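Local structure of ORF10 (6RIW) at residues L704-G709 / L953-I958; Q737-G742 / S805-E810. The protein is the ketosynthase-chain length factor didomain of a polyunsaturated fatty acid synthase, and probably extends acyl chains by condensation on acyl carrier protein. One frame throughout, in Å; residues are numbered along the deposited sequence.

Overall arrangement
Contacts 1 and 2 lie side by side, their centres about 12 Å apart, and both use parts of the second ketosynthase-like domain. Contact 1 is partly buried: the loop of residues 953-958, near the C-terminal end of the model, crosses the end of helix 699-706, and backbone polar groups, a histidine and bridging waters do most of the work. Contact 2 is more deeply buried and stays within that domain, joining the lead into strand 741-752 to the start of helix 808-821 by ring stacking and close glycine packing. The two meet where Trp739 NE1 is hydrogen-bonded to Gly709 O, 2.9 Å away, and where the Phe807 ring lies against Tyr708 and Gly709.

Contact 1. Residues L704-G709 / L953-I958; sequences LRQHYG and LKPQGI
The imidazole of His707 has the amide of Gln956 over one face, NE2 standing 3.9 Å above the ring plane and displaced toward the rim, with the two planes 40° apart. At its edge lies backbone: Gln956 N donates to His707 ND1 at 3.0 Å, close to the ring plane, and Lys954 O comes within 3.3 Å of His707 CE1. With CG anti to the carbonyl carbon (chi1 -61°) the His707 ring is carried to the loop, and chi2 of -52° turns ND1 toward Gln956 N. Gln956 is itself fixed at its far end by Thr164 O and Ala166 N. Beside this, Ile958 N donates to His707 O at 2.8 Å, nearly in line with the carbonyl, while Ile958 CG2 packs obliquely on Tyr708 CE1 at 3.8 Å. One water joins Gln706 O to Gly957 N. A leucine in place of His707 would probably leave the Gln956 N-H without its acceptor and take away the flat ring under the Gln956 amide. Gln706 NE2 bonds to Leu519 O, and Tyr708 OH to Asp167 OD1. Through its carbonyl and ND1, His707 thus ties loop 953-958 to the turn after helix 699-706, where both ketosynthase-like domains meet.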
loop_
_atom_site.group_PDB
_atom_site.type_symbol
_atom_site.label_atom_id
_atom_site.label_comp_id
_atom_site.label_asym_id
_atom_site.label_seq_id
_atom_site.Cartn_x
_atom_site.Cartn_y
_atom_site.Cartn_z
ATOM N N LEU A 704 17.517 2.170 6.018
ATOM C CA LEU A 704 16.821 0.888 6.073
ATOM C C LEU A 704 17.635 -0.227 5.420
ATOM O O LEU A 704 17.802 -1.312 5.996
ATOM C CB LEU A 704 15.449 1.021 5.392
ATOM C CG LEU A 704 14.685 -0.297 5.208
ATOM C CD1 LEU A 704 14.464 -0.976 6.576
ATOM C CD2 LEU A 704 13.356 -0.068 4.492
ATOM N N ARG A 705 18.100 -0.008 4.183
ATOM C CA ARG A 705 18.695 -1.119 3.455
ATOM C C ARG A 705 20.061 -1.476 3.990
ATOM O O ARG A 705 20.464 -2.637 3.868
ATOM C CB ARG A 705 18.771 -0.798 1.954
ATOM C CG ARG A 705 17.390 -0.392 1.368
ATOM C CD ARG A 705 16.349 -1.507 1.503
ATOM N NE ARG A 705 15.032 -1.057 1.026
ATOM C CZ ARG A 705 13.961 -1.839 0.898
ATOM N NH1 ARG A 705 14.023 -3.144 1.188
ATOM N NH2 ARG A 705 12.815 -1.307 0.471
ATOM N N GLN A 706 20.747 -0.535 4.643
ATOM C CA GLN A 706 21.989 -0.889 5.335
ATOM C C GLN A 706 21.783 -1.979 6.379
ATOM O O GLN A 706 22.740 -2.684 6.720
ATOM C CB GLN A 706 22.592 0.341 6.023
ATOM C CG GLN A 706 23.464 1.185 5.112
ATOM C CD GLN A 706 24.479 1.966 5.914
ATOM O OE1 GLN A 706 25.665 1.914 5.618
ATOM N NE2 GLN A 706 24.019 2.664 6.977
ATOM N N HIS A 707 20.573 -2.101 6.941
ATOM C CA HIS A 707 20.298 -3.172 7.897
ATOM C C HIS A 707 20.356 -4.557 7.267
ATOM O O HIS A 707 20.520 -5.533 7.999
ATOM C CB HIS A 707 18.919 -3.004 8.568
ATOM C CG HIS A 707 18.776 -1.741 9.355
ATOM N ND1 HIS A 707 19.689 -1.359 10.311
ATOM C CD2 HIS A 707 17.833 -0.763 9.320
ATOM C CE1 HIS A 707 19.316 -0.203 10.838
ATOM N NE2 HIS A 707 18.201 0.189 10.247
ATOM N N TYR A 708 20.288 -4.660 5.930
ATOM C CA TYR A 708 20.295 -5.948 5.238
ATOM C C TYR A 708 21.613 -6.277 4.561
ATOM O O TYR A 708 21.867 -7.457 4.277
ATOM C CB TYR A 708 19.157 -5.990 4.204
ATOM C CG TYR A 708 17.826 -5.786 4.893
ATOM C CD1 TYR A 708 17.235 -6.813 5.628
ATOM C CD2 TYR A 708 17.185 -4.555 4.846
ATOM C CE1 TYR A 708 15.997 -6.616 6.299
ATOM C CE2 TYR A 708 15.962 -4.350 5.495
ATOM C CZ TYR A 708 15.380 -5.377 6.222
ATOM O OH TYR A 708 14.168 -5.133 6.840
ATOM N N GLY A 709 22.453 -5.284 4.323
ATOM C CA GLY A 709 23.765 -5.512 3.763
ATOM C C GLY A 709 24.452 -4.198 3.442
ATOM O O GLY A 709 23.803 -3.154 3.325
ATOM N N LEU A 953 19.476 3.293 14.425
ATOM C CA LEU A 953 20.090 3.609 13.140
ATOM C C LEU A 953 21.295 2.731 12.824
ATOM O O LEU A 953 21.652 2.584 11.650
ATOM C CB LEU A 953 20.530 5.076 13.123
ATOM C CG LEU A 953 19.475 6.149 13.346
ATOM C CD1 LEU A 953 20.108 7.567 13.254
ATOM C CD2 LEU A 953 18.341 5.990 12.350
ATOM N N LYS A 954 21.953 2.180 13.837
ATOM C CA LYS A 954 23.119 1.354 13.583
ATOM C C LYS A 954 22.726 0.165 12.706
ATOM O O LYS A 954 21.740 -0.526 13.020
ATOM C CB LYS A 954 23.690 0.867 14.911
ATOM C CG LYS A 954 24.824 -0.132 14.760
ATOM C CD LYS A 954 25.302 -0.597 16.146
ATOM C CE LYS A 954 26.693 -1.222 16.090
ATOM N NZ LYS A 954 26.617 -2.683 15.860
ATOM N N PRO A 955 23.450 -0.105 11.613
ATOM C CA PRO A 955 23.133 -1.273 10.768
ATOM C C PRO A 955 22.948 -2.557 11.570
ATOM O O PRO A 955 23.850 -2.992 12.303
ATOM C CB PRO A 955 24.336 -1.356 9.819
ATOM C CG PRO A 955 24.818 0.092 9.700
ATOM C CD PRO A 955 24.562 0.704 11.071
ATOM N N GLN A 956 21.761 -3.159 11.452
ATOM C CA GLN A 956 21.344 -4.226 12.362
ATOM C C GLN A 956 21.884 -5.606 12.002
ATOM O O GLN A 956 21.776 -6.520 12.827
ATOM C CB GLN A 956 19.810 -4.279 12.441
ATOM C CG GLN A 956 19.254 -3.073 13.178
ATOM C CD GLN A 956 17.733 -3.072 13.261
ATOM O OE1 GLN A 956 17.083 -4.089 13.054
ATOM N NE2 GLN A 956 17.166 -1.918 13.593
ATOM N N GLY A 957 22.457 -5.787 10.817
ATOM C CA GLY A 957 22.949 -7.100 10.414
ATOM C C GLY A 957 21.876 -8.153 10.251
ATOM O O GLY A 957 22.077 -9.301 10.675
ATOM N N ILE A 958 20.738 -7.796 9.650
ATOM C CA ILE A 958 19.626 -8.735 9.528
ATOM C C ILE A 958 19.993 -9.797 8.509
ATOM O O ILE A 958 20.446 -9.486 7.405
ATOM C CB ILE A 958 18.333 -8.015 9.108
ATOM C CG1 ILE A 958 17.967 -6.907 10.100
ATOM C CG2 ILE A 958 17.182 -9.019 8.980
ATOM C CD1 ILE A 958 17.750 -7.376 11.536
HETATM O O HOH W 1 23.604 -4.708 8.446
HETATM O O HOH W 2 21.571 1.846 8.850
HETATM O O HOH W 3 20.110 -9.621 4.612
#

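Contact 2. Residues Q737-G742 / S805-E810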
loop_
_atom_site.group_PDB
_atom_site.type_symbol
_atom_site.label_atom_id
_atom_site.label_comp_id
_atom_site.label_asym_id
_atom_site.label_seq_id
_atom_site.Cartn_x
_atom_site.Cartn_y
_atom_site.Cartn_z
ATOM N N GLN A 737 29.746 -7.452 -3.778
ATOM C CA GLN A 737 29.394 -7.700 -2.384
ATOM C C GLN A 737 28.627 -6.556 -1.734
ATOM O O GLN A 737 28.352 -6.620 -0.532
ATOM C CB GLN A 737 30.668 -7.940 -1.566
ATOM C CG GLN A 737 31.449 -9.162 -1.945
ATOM C CD GLN A 737 31.847 -9.945 -0.712
ATOM O OE1 GLN A 737 31.030 -10.673 -0.138
ATOM N NE2 GLN A 737 33.100 -9.770 -0.270
ATOM N N GLN A 738 28.320 -5.494 -2.475
ATOM C CA GLN A 738 27.632 -4.326 -1.935
ATOM C C GLN A 738 26.556 -3.902 -2.923
ATOM O O GLN A 738 26.710 -4.095 -4.136
ATOM C CB GLN A 738 28.609 -3.148 -1.692
ATOM C CG GLN A 738 29.699 -3.481 -0.684
ATOM C CD GLN A 738 30.738 -2.395 -0.539
ATOM O OE1 GLN A 738 30.987 -1.610 -1.463
ATOM N NE2 GLN A 738 31.367 -2.352 0.627
ATOM N N TRP A 739 25.476 -3.300 -2.410
ATOM C CA TRP A 739 24.384 -2.853 -3.275
ATOM C C TRP A 739 24.585 -1.394 -3.698
ATOM O O TRP A 739 25.239 -0.600 -3.011
ATOM C CB TRP A 739 23.011 -3.035 -2.602
ATOM C CG TRP A 739 22.820 -2.298 -1.295
ATOM C CD1 TRP A 739 23.195 -2.726 -0.047
ATOM C CD2 TRP A 739 22.189 -1.019 -1.111
ATOM N NE1 TRP A 739 22.842 -1.787 0.903
ATOM C CE2 TRP A 739 22.226 -0.730 0.278
ATOM C CE3 TRP A 739 21.594 -0.094 -1.982
ATOM C CZ2 TRP A 739 21.713 0.451 0.809
ATOM C CZ3 TRP A 739 21.066 1.068 -1.458
ATOM C CH2 TRP A 739 21.122 1.328 -0.060
ATOM N N LEU A 740 24.044 -1.056 -4.868
ATOM C CA LEU A 740 24.209 0.276 -5.444
ATOM C C LEU A 740 22.949 1.120 -5.283
ATOM O O LEU A 740 21.827 0.644 -5.520
ATOM C CB LEU A 740 24.560 0.163 -6.935
ATOM C CG LEU A 740 25.906 -0.478 -7.258
ATOM C CD1 LEU A 740 25.859 -1.077 -8.683
ATOM C CD2 LEU A 740 26.980 0.605 -7.129
ATOM N N VAL A 741 23.135 2.385 -4.902
ATOM C CA VAL A 741 21.999 3.289 -4.696
ATOM C C VAL A 741 21.427 3.718 -6.045
ATOM O O VAL A 741 22.169 4.083 -6.971
ATOM C CB VAL A 741 22.437 4.518 -3.873
ATOM C CG1 VAL A 741 21.349 5.570 -3.871
ATOM C CG2 VAL A 741 22.802 4.119 -2.420
ATOM N N GLY A 742 20.100 3.667 -6.169
ATOM C CA GLY A 742 19.432 4.214 -7.340
ATOM C C GLY A 742 18.002 4.535 -6.997
ATOM O O GLY A 742 17.480 4.074 -5.978
ATOM N N SER A 805 21.299 -8.059 -6.834
ATOM C CA SER A 805 21.028 -6.975 -5.896
ATOM C C SER A 805 22.290 -6.467 -5.220
ATOM O O SER A 805 22.342 -5.303 -4.806
ATOM C CB SER A 805 20.057 -7.456 -4.821
ATOM O OG SER A 805 20.644 -8.526 -4.084
ATOM N N GLY A 806 23.291 -7.328 -5.043
ATOM C CA GLY A 806 24.429 -6.946 -4.235
ATOM C C GLY A 806 24.295 -7.280 -2.760
ATOM O O GLY A 806 25.233 -7.016 -1.994
ATOM N N PHE A 807 23.159 -7.847 -2.339
ATOM C CA PHE A 807 23.072 -8.511 -1.041
ATOM C C PHE A 807 23.593 -9.929 -1.206
ATOM O O PHE A 807 23.165 -10.641 -2.110
ATOM C CB PHE A 807 21.629 -8.497 -0.539
ATOM C CG PHE A 807 21.095 -7.108 -0.351
ATOM C CD1 PHE A 807 21.379 -6.398 0.809
ATOM C CD2 PHE A 807 20.356 -6.482 -1.350
ATOM C CE1 PHE A 807 20.909 -5.114 1.000
ATOM C CE2 PHE A 807 19.880 -5.188 -1.163
ATOM C CZ PHE A 807 20.171 -4.499 0.022
ATOM N N SER A 808 24.535 -10.335 -0.343
ATOM C CA SER A 808 25.367 -11.491 -0.681
ATOM C C SER A 808 24.558 -12.775 -0.811
ATOM O O SER A 808 24.811 -13.568 -1.715
ATOM C CB SER A 808 26.501 -11.669 0.340
ATOM O OG SER A 808 26.022 -11.508 1.643
ATOM N N ALA A 809 23.589 -13.011 0.072
ATOM C CA ALA A 809 22.850 -14.265 -0.020
ATOM C C ALA A 809 22.059 -14.359 -1.324
ATOM O O ALA A 809 21.893 -15.457 -1.877
ATOM C CB ALA A 809 21.916 -14.431 1.180
ATOM N N GLU A 810 21.535 -13.226 -1.811
ATOM C CA GLU A 810 20.807 -13.231 -3.084
ATOM C C GLU A 810 21.753 -13.444 -4.257
ATOM O O GLU A 810 21.500 -14.295 -5.132
ATOM C CB GLU A 810 20.016 -11.921 -3.236
ATOM C CG GLU A 810 18.866 -11.829 -2.214
ATOM C CD GLU A 810 18.058 -10.515 -2.280
ATOM O OE1 GLU A 810 18.540 -9.509 -2.868
ATOM O OE2 GLU A 810 16.937 -10.498 -1.697
HETATM O O HOH W 4 22.757 -3.088 -6.417
#
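This is a buried contact between two loops of the second thiolase-like domain, one entering strand 741-752 and the other leading into helix 808-821, and it rests on an aromatic stack and a glycine. The five-membered ring of Trp739 and the Phe807 ring form an offset stack, centroids 4.6 Å apart and planes at 18°; Phe807 CZ lies over the indole face near its rim, 3.5 Å from Trp739 CD1. Trp739 reaches this position with CG between its backbone N and carbonyl carbon (chi1 59°); its NE1 is satisfied by Gly709 O, while Phe838 meets the indole edge-to-face. Next to the stack, the backbones come close: Trp739 CB is 3.2 Å from Ser805 O, and a water links that same oxygen to Leu740 N. Gly806 faces Gln738 and Trp739, where a beta carbon would clash with Gln738 O and Trp739 CA. On the helix side, Ser805 OG accepts from Phe807 N at 3.1 Å and donates to Glu810 OE1 at 2.6 Å, reaching the anti lone pair of OE1. Ser805, Gly806 and Phe807, an ST turn ending at the helix N-cap, appear to correspond by sequence to Thr-Gly-Thr in the HGTGT motif of ketosynthases.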